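Prolyl-tRNA synthetase (Giardia lamblia ATCC 50803, PDB 3IAL) probably catalyses the ATP-dependent attachment of L-proline to tRNA(Pro), and is captured here as a dimer with its prolyl-adenylate intermediate bound. Local coordinates at residues H94-V105 / R116-T125; D372-V380 / R391-M399. One frame throughout, in Å; residues are numbered along the deposited sequence.

In the fold
Contact 1 comes first along the chain and closes before contact 2 opens; their centres lie about 58 Å apart, on opposite sides of the chain's centre, with nearest atoms about 41 Å apart. They share no sheet. Contact 1 joins hairpin strands 103-108 and 111-119, with helices 92-98 and 124-134 at their ends, in the class II catalytic region; it carries two residues of the prolyl-adenylate pocket and reaches the second subunit. Contact 2 pairs strands 377-382 and 391-394 at one edge of the five-stranded mixed sheet of the anticodon-binding domain. The two hairpins thus belong to the separate parts of the synthetase that activate proline and, as in related enzymes, recognise the tRNA anticodon.

Contact 1: residues H94-V105 / R116-T125; sequences HIKGFEAECFWV and RLALRPTSET. With PR8 (5'-O-[(R)-hydroxy{[(2S)-pyrrolidin-2-ylcarbonyl]oxy}phosphoryl]adenosine), chain H.
Trp104 and Arg116 stack across a short antiparallel pairing, on the side toward the hairpin turn, the guanidinium lying nearly flat on the indole with planes 24° apart. Its CZ stands 3.9 Å from the centroid of the Trp104 five-membered ring, a cation-pi contact, while Ala118 CB makes a CH-pi contact with the opposite face. The charge is also met by salt bridges from Arg116 to Glu85 and Glu106. Backbone bonds pair Val105 with Leu117 in both directions, and Leu119 N reaches Phe103 O at 3.0 Å. Beyond that bond a water takes over, accepting from Phe103 N and donating to Leu119 O.

At the other end, a second water accepts from Thr125 N, donates to Thr122 O at 2.8 Å and also bonds His94 NE2; His94 ND1 is held by Pro218 O. Thr122 CG2 sits over one face of Phe98. With OG1 anti to the backbone N (chi1 177°), the hydroxyl of Thr122 instead faces the ligand: it donates to the syn lone pair of Glu124 OE1 at 2.7 Å and accepts from the prolyl nitrogen, atom N of PR8, at 2.8 Å. Glu124 OE2 lies 2.7 Å from that same nitrogen. Because its proton is committed to Glu124, Thr122 OG1 presents an acceptor to the proline amine, consistent with recognition of an amino acid whose nitrogen is probably positively charged.

Contact 2: residues D372-V380 / R391-M399; sequences DLANGQCIV and RVIPITEVM
Arg391 and Val380 open the pairing with backbone bonds in both directions, each 2.8 Å: Val380 N to Arg391 O and Arg391 N to Val380 O. The Arg391 side chain bends at chi2 (90°), which brings CD as well as CB against Val380 O, and its guanidinium then leads away to a salt bridge with Glu420 and a bond to Gln389 O. Val392, on the other face of the sheet, touches Gln377 OE1 through CG1. Ile393 exchanges two backbone bonds with Cys378, Cys378 N to Ile393 O being 2.9 Å, and rests its CD1 on Val380 CG2 at 3.7 Å. At Pro394, which has no N-H to give, the Gln377 side chain lies alongside the ring, pointing the same way, with OE1 3.3 Å from Pro394 CD. The strand turns into a helix here, and Ile395 N donates to Gly376 O at 2.7 Å. Gly376, with positive phi, is the C-prime residue of the Schellman motif closing helix 370-374. Ile395 CD1 meets Leu373 CD1 at 3.6 Å, joining the two helices, and Val398 CG2 packs on Cys378 SG at 3.8 Å. Strand 391-394 is the outermost of its sheet within the chain, next to 377-382, which lies against 364-369; helix 416-438 packs against Ile393 and Val398, and helix 315-334 against Ile395.

Contact 1: residues H94-V105 / R116-T125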
loop_
_atom_site.group_PDB
_atom_site.type_symbol
_atom_site.label_atom_id
_atom_site.label_comp_id
_atom_site.label_asym_id
_atom_site.label_seq_id
_atom_site.Cartn_x
_atom_site.Cartn_y
_atom_site.Cartn_z
ATOM N N HIS B 94 3.489 -25.065 14.659
ATOM C CA HIS B 94 3.636 -23.965 13.703
ATOM C C HIS B 94 5.055 -23.905 13.119
ATOM O O HIS B 94 5.221 -23.767 11.904
ATOM C CB HIS B 94 3.275 -22.637 14.371
ATOM C CG HIS B 94 3.233 -21.472 13.432
ATOM N ND1 HIS B 94 2.233 -21.302 12.498
ATOM C CD2 HIS B 94 4.063 -20.410 13.292
ATOM C CE1 HIS B 94 2.449 -20.185 11.824
ATOM N NE2 HIS B 94 3.553 -19.624 12.286
ATOM N N ILE B 95 6.072 -24.023 13.975
ATOM C CA ILE B 95 7.465 -23.933 13.513
ATOM C C ILE B 95 7.901 -25.142 12.675
ATOM O O ILE B 95 8.611 -24.974 11.686
ATOM C CB ILE B 95 8.475 -23.693 14.678
ATOM C CG1 ILE B 95 9.892 -23.466 14.130
ATOM C CG2 ILE B 95 8.479 -24.858 15.667
ATOM C CD1 ILE B 95 9.968 -22.443 13.013
ATOM N N LYS B 96 7.481 -26.350 13.051
ATOM C CA LYS B 96 7.781 -27.538 12.233
ATOM C C LYS B 96 7.184 -27.418 10.830
ATOM O O LYS B 96 7.758 -27.926 9.858
ATOM C CB LYS B 96 7.269 -28.825 12.890
ATOM C CG LYS B 96 7.919 -29.185 14.223
ATOM C CD LYS B 96 9.448 -29.178 14.183
ATOM C CE LYS B 96 10.035 -29.503 15.551
ATOM N NZ LYS B 96 9.493 -28.617 16.630
ATOM N N GLY B 97 6.033 -26.753 10.736
ATOM C CA GLY B 97 5.386 -26.512 9.453
ATOM C C GLY B 97 6.150 -25.546 8.562
ATOM O O GLY B 97 6.064 -25.634 7.340
ATOM N N PHE B 98 6.915 -24.641 9.166
ATOM C CA PHE B 98 7.531 -23.537 8.422
ATOM C C PHE B 98 9.065 -23.443 8.463
ATOM O O PHE B 98 9.647 -22.740 7.638
ATOM C CB PHE B 98 6.916 -22.208 8.891
ATOM C CG PHE B 98 5.505 -21.989 8.399
ATOM C CD1 PHE B 98 5.260 -21.780 7.053
ATOM C CD2 PHE B 98 4.430 -21.996 9.279
ATOM C CE1 PHE B 98 3.967 -21.583 6.590
ATOM C CE2 PHE B 98 3.131 -21.799 8.823
ATOM C CZ PHE B 98 2.901 -21.597 7.477
ATOM N N GLU B 99 9.721 -24.147 9.384
ATOM C CA GLU B 99 11.157 -23.934 9.619
ATOM C C GLU B 99 12.038 -24.119 8.379
ATOM O O GLU B 99 13.090 -23.491 8.268
ATOM C CB GLU B 99 11.678 -24.809 10.769
ATOM C CG GLU B 99 11.718 -26.309 10.507
ATOM C CD GLU B 99 12.418 -27.073 11.636
ATOM O OE1 GLU B 99 13.604 -26.776 11.928
ATOM O OE2 GLU B 99 11.778 -27.967 12.232
ATOM N N ALA B 100 11.613 -24.982 7.461
ATOM C CA ALA B 100 12.340 -25.199 6.217
ATOM C C ALA B 100 12.108 -24.050 5.231
ATOM O O ALA B 100 12.898 -23.856 4.305
ATOM C CB ALA B 100 11.937 -26.527 5.596
ATOM N N GLU B 101 11.028 -23.297 5.444
ATOM C CA GLU B 101 10.663 -22.162 4.593
ATOM C C GLU B 101 11.349 -20.847 4.973
ATOM O O GLU B 101 11.199 -19.861 4.256
ATOM C CB GLU B 101 9.141 -21.919 4.652
ATOM C CG GLU B 101 8.259 -23.125 4.320
ATOM C CD GLU B 101 8.144 -23.390 2.834
ATOM O OE1 GLU B 101 8.961 -22.831 2.071
ATOM O OE2 GLU B 101 7.236 -24.154 2.433
ATOM N N CYS B 102 12.064 -20.814 6.100
ATOM C CA CYS B 102 12.596 -19.553 6.640
ATOM C C CYS B 102 13.950 -19.150 6.062
ATOM O O CYS B 102 14.913 -19.918 6.129
ATOM C CB CYS B 102 12.721 -19.621 8.163
ATOM S SG CYS B 102 11.149 -19.579 9.027
ATOM N N PHE B 103 14.009 -17.946 5.497
ATOM C CA PHE B 103 15.276 -17.276 5.212
ATOM C C PHE B 103 15.808 -16.721 6.523
ATOM O O PHE B 103 15.048 -16.121 7.271
ATOM C CB PHE B 103 15.075 -16.103 4.256
ATOM C CG PHE B 103 14.839 -16.500 2.830
ATOM C CD1 PHE B 103 15.908 -16.607 1.936
ATOM C CD2 PHE B 103 13.553 -16.740 2.367
ATOM C CE1 PHE B 103 15.692 -16.956 0.604
ATOM C CE2 PHE B 103 13.327 -17.093 1.036
ATOM C CZ PHE B 103 14.394 -17.198 0.154
ATOM N N TRP B 104 17.098 -16.901 6.806
ATOM C CA TRP B 104 17.676 -16.393 8.057
ATOM C C TRP B 104 18.681 -15.281 7.799
ATOM O O TRP B 104 19.601 -15.439 6.993
ATOM C CB TRP B 104 18.345 -17.517 8.862
ATOM C CG TRP B 104 17.357 -18.509 9.407
ATOM C CD1 TRP B 104 17.036 -19.714 8.870
ATOM C CD2 TRP B 104 16.536 -18.357 10.575
ATOM N NE1 TRP B 104 16.077 -20.337 9.636
ATOM C CE2 TRP B 104 15.751 -19.525 10.686
ATOM C CE3 TRP B 104 16.391 -17.349 11.539
ATOM C CZ2 TRP B 104 14.830 -19.718 11.723
ATOM C CZ3 TRP B 104 15.482 -17.540 12.575
ATOM C CH2 TRP B 104 14.707 -18.717 12.655
ATOM N N VAL B 105 18.481 -14.157 8.489
ATOM C CA VAL B 105 19.458 -13.086 8.546
ATOM C C VAL B 105 20.355 -13.355 9.739
ATOM O O VAL B 105 19.873 -13.508 10.858
ATOM C CB VAL B 105 18.787 -11.699 8.709
ATOM C CG1 VAL B 105 19.845 -10.609 8.946
ATOM C CG2 VAL B 105 17.939 -11.382 7.491
ATOM N N ARG B 116 19.494 -14.319 15.784
ATOM C CA ARG B 116 19.198 -14.486 14.359
ATOM C C ARG B 116 17.788 -13.987 14.076
ATOM O O ARG B 116 16.909 -14.110 14.928
ATOM C CB ARG B 116 19.269 -15.952 13.934
ATOM C CG ARG B 116 20.534 -16.692 14.300
ATOM C CD ARG B 116 20.298 -18.191 14.169
ATOM N NE ARG B 116 20.295 -18.607 12.775
ATOM C CZ ARG B 116 19.536 -19.568 12.249
ATOM N NH1 ARG B 116 18.649 -20.239 12.978
ATOM N NH2 ARG B 116 19.657 -19.852 10.960
ATOM N N LEU B 117 17.579 -13.443 12.881
ATOM C CA LEU B 117 16.274 -12.921 12.475
ATOM C C LEU B 117 15.752 -13.659 11.264
ATOM O O LEU B 117 16.437 -13.755 10.247
ATOM C CB LEU B 117 16.370 -11.434 12.135
ATOM C CG LEU B 117 16.862 -10.497 13.243
ATOM C CD1 LEU B 117 16.941 -9.090 12.697
ATOM C CD2 LEU B 117 15.949 -10.567 14.450
ATOM N N ALA B 118 14.536 -14.183 11.368
ATOM C CA ALA B 118 13.892 -14.826 10.232
ATOM C C ALA B 118 13.110 -13.790 9.438
ATOM O O ALA B 118 12.470 -12.910 10.012
ATOM C CB ALA B 118 12.975 -15.940 10.698
ATOM N N LEU B 119 13.173 -13.876 8.114
ATOM C CA LEU B 119 12.247 -13.127 7.286
ATOM C C LEU B 119 10.893 -13.825 7.435
ATOM O O LEU B 119 10.814 -15.045 7.303
ATOM C CB LEU B 119 12.688 -13.130 5.825
ATOM C CG LEU B 119 14.082 -12.581 5.507
ATOM C CD1 LEU B 119 14.259 -12.524 3.999
ATOM C CD2 LEU B 119 14.305 -11.205 6.131
ATOM N N ARG B 120 9.849 -13.060 7.737
ATOM C CA ARG B 120 8.521 -13.623 7.999
ATOM C C ARG B 120 8.009 -14.552 6.885
ATOM O O ARG B 120 7.897 -14.141 5.739
ATOM C CB ARG B 120 7.499 -12.507 8.253
ATOM C CG ARG B 120 7.391 -11.486 7.144
ATOM C CD ARG B 120 6.389 -10.408 7.508
ATOM N NE ARG B 120 6.514 -9.308 6.564
ATOM C CZ ARG B 120 6.324 -8.024 6.841
ATOM N NH1 ARG B 120 5.971 -7.607 8.053
ATOM N NH2 ARG B 120 6.512 -7.144 5.875
ATOM N N PRO B 121 7.740 -15.821 7.213
ATOM C CA PRO B 121 7.004 -16.679 6.272
ATOM C C PRO B 121 5.495 -16.500 6.393
ATOM O O PRO B 121 4.739 -16.860 5.495
ATOM C CB PRO B 121 7.400 -18.082 6.713
ATOM C CG PRO B 121 7.645 -17.957 8.177
ATOM C CD PRO B 121 8.289 -16.595 8.343
ATOM N N THR B 122 5.092 -15.969 7.538
ATOM C CA THR B 122 3.716 -15.668 7.888
ATOM C C THR B 122 3.912 -15.093 9.291
ATOM O O THR B 122 4.940 -15.365 9.927
ATOM C CB THR B 122 2.799 -16.922 7.885
ATOM O OG1 THR B 122 1.477 -16.549 8.301
ATOM C CG2 THR B 122 3.359 -18.009 8.804
ATOM N N SER B 123 2.991 -14.271 9.766
ATOM C CA SER B 123 3.326 -13.411 10.896
ATOM C C SER B 123 2.730 -13.763 12.267
ATOM O O SER B 123 2.888 -12.993 13.210
ATOM C CB SER B 123 3.028 -11.953 10.536
ATOM O OG SER B 123 3.610 -11.631 9.282
ATOM N N GLU B 124 2.093 -14.926 12.398
ATOM C CA GLU B 124 1.487 -15.324 13.680
ATOM C C GLU B 124 2.405 -15.092 14.880
ATOM O O GLU B 124 2.003 -14.447 15.842
ATOM C CB GLU B 124 1.036 -16.790 13.676
ATOM C CG GLU B 124 -0.268 -17.039 12.922
ATOM C CD GLU B 124 -0.106 -17.078 11.408
ATOM O OE1 GLU B 124 1.041 -17.061 10.907
ATOM O OE2 GLU B 124 -1.138 -17.129 10.717
ATOM N N THR B 125 3.630 -15.608 14.820
ATOM C CA THR B 125 4.500 -15.617 16.002
ATOM C C THR B 125 4.861 -14.202 16.452
ATOM O O THR B 125 4.929 -13.920 17.650
ATOM C CB THR B 125 5.779 -16.462 15.775
ATOM O OG1 THR B 125 6.503 -15.967 14.642
ATOM C CG2 THR B 125 5.429 -17.926 15.537
HETATM C C PR8 H . -1.970 -18.427 6.233
HETATM N N PR8 H . -1.273 -16.963 8.024
HETATM O O PR8 H . -0.794 -18.344 5.875
HETATM P P PR8 H . -2.449 -19.830 4.238
HETATM N N1 PR8 H . 2.954 -18.179 -3.665
HETATM C C2 PR8 H . 1.878 -17.410 -3.789
HETATM N N3 PR8 H . 0.876 -17.443 -2.906
HETATM C C4 PR8 H . 0.913 -18.259 -1.853
HETATM C C5 PR8 H . 2.020 -19.086 -1.696
HETATM C C6 PR8 H . 3.055 -19.030 -2.626
HETATM N N6 PR8 H . 4.127 -19.810 -2.485
HETATM N N7 PR8 H . 1.831 -19.797 -0.592
HETATM C C8 PR8 H . 0.655 -19.440 -0.070
HETATM N N9 PR8 H . 0.082 -18.505 -0.840
HETATM C CA PR8 H . -2.446 -17.657 7.464
HETATM C CB PR8 H . -3.428 -16.583 7.025
HETATM C CD PR8 H . -1.648 -15.568 8.232
HETATM C CG PR8 H . -2.610 -15.285 7.071
HETATM C "C1'" PR8 H . -1.248 -17.872 -0.566
HETATM O O10 PR8 H . -2.930 -19.184 5.637
HETATM O O1P PR8 H . -1.474 -20.938 4.407
HETATM C "C2'" PR8 H . -2.423 -18.867 -0.729
HETATM O "O2'" PR8 H . -3.532 -18.216 -1.368
HETATM O O2P PR8 H . -3.794 -20.364 3.543
HETATM C "C3'" PR8 H . -2.826 -19.146 0.700
HETATM O "O3'" PR8 H . -4.192 -19.564 0.760
HETATM C "C4'" PR8 H . -2.682 -17.730 1.228
HETATM O "O4'" PR8 H . -1.331 -17.417 0.822
HETATM C "C5'" PR8 H . -2.860 -17.739 2.730
HETATM O "O5'" PR8 H . -1.922 -18.613 3.328
HETATM O O HOH W 1 5.046 -16.770 12.385
HETATM O O HOH W 2 11.549 -16.699 5.492
#

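Contact 2: residues D372-V380 / R391-M399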
loop_
_atom_site.group_PDB
_atom_site.type_symbol
_atom_site.label_atom_id
_atom_site.label_comp_id
_atom_site.label_asym_id
_atom_site.label_seq_id
_atom_site.Cartn_x
_atom_site.Cartn_y
_atom_site.Cartn_z
ATOM N N ASP B 372 -18.309 8.827 -38.585
ATOM C CA ASP B 372 -19.207 8.538 -37.466
ATOM C C ASP B 372 -19.569 9.798 -36.669
ATOM O O ASP B 372 -20.701 9.930 -36.196
ATOM C CB ASP B 372 -18.604 7.460 -36.556
ATOM C CG ASP B 372 -18.520 6.101 -37.239
ATOM O OD1 ASP B 372 -17.414 5.525 -37.292
ATOM O OD2 ASP B 372 -19.557 5.616 -37.745
ATOM N N LEU B 373 -18.612 10.718 -36.537
ATOM C CA LEU B 373 -18.851 12.017 -35.898
ATOM C C LEU B 373 -19.906 12.837 -36.647
ATOM O O LEU B 373 -20.669 13.580 -36.030
ATOM C CB LEU B 373 -17.548 12.821 -35.806
ATOM C CG LEU B 373 -17.657 14.218 -35.177
ATOM C CD1 LEU B 373 -18.242 14.135 -33.770
ATOM C CD2 LEU B 373 -16.310 14.919 -35.155
ATOM N N ALA B 374 -19.933 12.700 -37.973
ATOM C CA ALA B 374 -20.942 13.352 -38.814
ATOM C C ALA B 374 -22.333 12.775 -38.543
ATOM O O ALA B 374 -23.323 13.510 -38.524
ATOM C CB ALA B 374 -20.583 13.193 -40.289
ATOM N N ASN B 375 -22.395 11.458 -38.336
ATOM C CA ASN B 375 -23.651 10.783 -37.997
ATOM C C ASN B 375 -23.974 10.826 -36.492
ATOM O O ASN B 375 -25.004 10.310 -36.067
ATOM C CB ASN B 375 -23.629 9.327 -38.493
ATOM C CG ASN B 375 -23.671 9.215 -40.013
ATOM O OD1 ASN B 375 -24.415 9.932 -40.685
ATOM N ND2 ASN B 375 -22.881 8.298 -40.561
ATOM N N GLY B 376 -23.102 11.441 -35.694
ATOM C CA GLY B 376 -23.307 11.543 -34.244
ATOM C C GLY B 376 -23.096 10.236 -33.477
ATOM O O GLY B 376 -23.612 10.076 -32.373
ATOM N N GLN B 377 -22.331 9.312 -34.056
ATOM C CA GLN B 377 -22.121 7.990 -33.469
ATOM C C GLN B 377 -20.647 7.747 -33.155
ATOM O O GLN B 377 -19.761 8.407 -33.707
ATOM C CB GLN B 377 -22.602 6.891 -34.426
ATOM C CG GLN B 377 -24.009 7.095 -35.008
ATOM C CD GLN B 377 -25.123 6.973 -33.975
ATOM O OE1 GLN B 377 -25.026 6.200 -33.019
ATOM N NE2 GLN B 377 -26.197 7.730 -34.177
ATOM N N CYS B 378 -20.407 6.796 -32.254
ATOM C CA CYS B 378 -19.091 6.193 -32.074
ATOM C C CYS B 378 -19.256 4.680 -31.920
ATOM O O CYS B 378 -20.360 4.188 -31.708
ATOM C CB CYS B 378 -18.372 6.781 -30.861
ATOM S SG CYS B 378 -19.149 6.392 -29.291
ATOM N N ILE B 379 -18.153 3.950 -32.041
ATOM C CA ILE B 379 -18.177 2.500 -31.964
ATOM C C ILE B 379 -17.559 2.072 -30.642
ATOM O O ILE B 379 -16.433 2.463 -30.327
ATOM C CB ILE B 379 -17.415 1.868 -33.143
ATOM C CG1 ILE B 379 -18.040 2.316 -34.469
ATOM C CG2 ILE B 379 -17.428 0.355 -33.054
ATOM C CD1 ILE B 379 -17.522 3.666 -34.962
ATOM N N VAL B 380 -18.314 1.285 -29.876
ATOM C CA VAL B 380 -17.887 0.787 -28.579
ATOM C C VAL B 380 -17.815 -0.739 -28.631
ATOM O O VAL B 380 -18.799 -1.400 -28.945
ATOM C CB VAL B 380 -18.851 1.239 -27.457
ATOM C CG1 VAL B 380 -18.372 0.745 -26.107
ATOM C CG2 VAL B 380 -18.987 2.756 -27.446
ATOM N N ARG B 391 -20.903 -2.231 -30.649
ATOM C CA ARG B 391 -22.085 -1.410 -30.396
ATOM C C ARG B 391 -21.917 -0.035 -31.026
ATOM O O ARG B 391 -20.904 0.639 -30.815
ATOM C CB ARG B 391 -22.328 -1.235 -28.893
ATOM C CG ARG B 391 -22.743 -2.507 -28.167
ATOM C CD ARG B 391 -21.554 -3.297 -27.632
ATOM N NE ARG B 391 -21.975 -4.179 -26.541
ATOM C CZ ARG B 391 -22.131 -5.501 -26.622
ATOM N NH1 ARG B 391 -21.882 -6.161 -27.749
ATOM N NH2 ARG B 391 -22.538 -6.175 -25.549
ATOM N N VAL B 392 -22.911 0.371 -31.802
ATOM C CA VAL B 392 -22.996 1.734 -32.290
ATOM C C VAL B 392 -23.813 2.517 -31.266
ATOM O O VAL B 392 -24.975 2.209 -31.025
ATOM C CB VAL B 392 -23.650 1.794 -33.684
ATOM C CG1 VAL B 392 -23.785 3.230 -34.157
ATOM C CG2 VAL B 392 -22.825 0.982 -34.678
ATOM N N ILE B 393 -23.181 3.500 -30.642
ATOM C CA ILE B 393 -23.813 4.303 -29.611
ATOM C C ILE B 393 -23.657 5.757 -30.002
ATOM O O ILE B 393 -22.545 6.186 -30.322
ATOM C CB ILE B 393 -23.150 4.104 -28.225
ATOM C CG1 ILE B 393 -22.978 2.615 -27.903
ATOM C CG2 ILE B 393 -23.980 4.785 -27.138
ATOM C CD1 ILE B 393 -22.577 2.352 -26.449
ATOM N N PRO B 394 -24.770 6.519 -30.010
ATOM C CA PRO B 394 -24.690 7.957 -30.254
ATOM C C PRO B 394 -23.737 8.631 -29.274
ATOM O O PRO B 394 -23.676 8.226 -28.121
ATOM C CB PRO B 394 -26.129 8.432 -30.026
ATOM C CG PRO B 394 -26.963 7.252 -30.373
ATOM C CD PRO B 394 -26.168 6.050 -29.951
ATOM N N ILE B 395 -22.998 9.636 -29.737
ATOM C CA ILE B 395 -22.031 10.341 -28.903
ATOM C C ILE B 395 -22.741 11.044 -27.757
ATOM O O ILE B 395 -22.246 11.047 -26.631
ATOM C CB ILE B 395 -21.192 11.359 -29.714
ATOM C CG1 ILE B 395 -20.257 10.630 -30.682
ATOM C CG2 ILE B 395 -20.350 12.240 -28.781
ATOM C CD1 ILE B 395 -19.427 11.562 -31.545
ATOM N N THR B 396 -23.906 11.626 -28.052
ATOM C CA THR B 396 -24.740 12.278 -27.042
ATOM C C THR B 396 -25.089 11.325 -25.894
ATOM O O THR B 396 -24.987 11.692 -24.729
ATOM C CB THR B 396 -26.046 12.825 -27.658
ATOM O OG1 THR B 396 -26.758 11.758 -28.292
ATOM C CG2 THR B 396 -25.749 13.926 -28.683
ATOM N N GLU B 397 -25.485 10.100 -26.232
ATOM C CA GLU B 397 -25.788 9.072 -25.226
ATOM C C GLU B 397 -24.553 8.765 -24.374
ATOM O O GLU B 397 -24.641 8.706 -23.151
ATOM C CB GLU B 397 -26.308 7.799 -25.903
ATOM C CG GLU B 397 -26.942 6.791 -24.952
ATOM C CD GLU B 397 -27.583 5.612 -25.672
ATOM O OE1 GLU B 397 -28.047 5.782 -26.823
ATOM O OE2 GLU B 397 -27.632 4.510 -25.080
ATOM N N VAL B 398 -23.404 8.584 -25.027
ATOM C CA VAL B 398 -22.136 8.347 -24.329
ATOM C C VAL B 398 -21.781 9.477 -23.343
ATOM O O VAL B 398 -21.214 9.211 -22.278
ATOM C CB VAL B 398 -20.980 8.109 -25.335
ATOM C CG1 VAL B 398 -19.631 8.165 -24.654
ATOM C CG2 VAL B 398 -21.168 6.769 -26.049
ATOM N N MET B 399 -22.124 10.719 -23.690
ATOM C CA MET B 399 -21.891 11.873 -22.810
ATOM C C MET B 399 -22.991 12.006 -21.737
ATOM O O MET B 399 -22.818 12.725 -20.752
ATOM C CB MET B 399 -21.828 13.174 -23.622
ATOM C CG MET B 399 -20.828 13.184 -24.793
ATOM S SD MET B 399 -19.134 13.635 -24.369
ATOM C CE MET B 399 -19.314 15.370 -23.978
#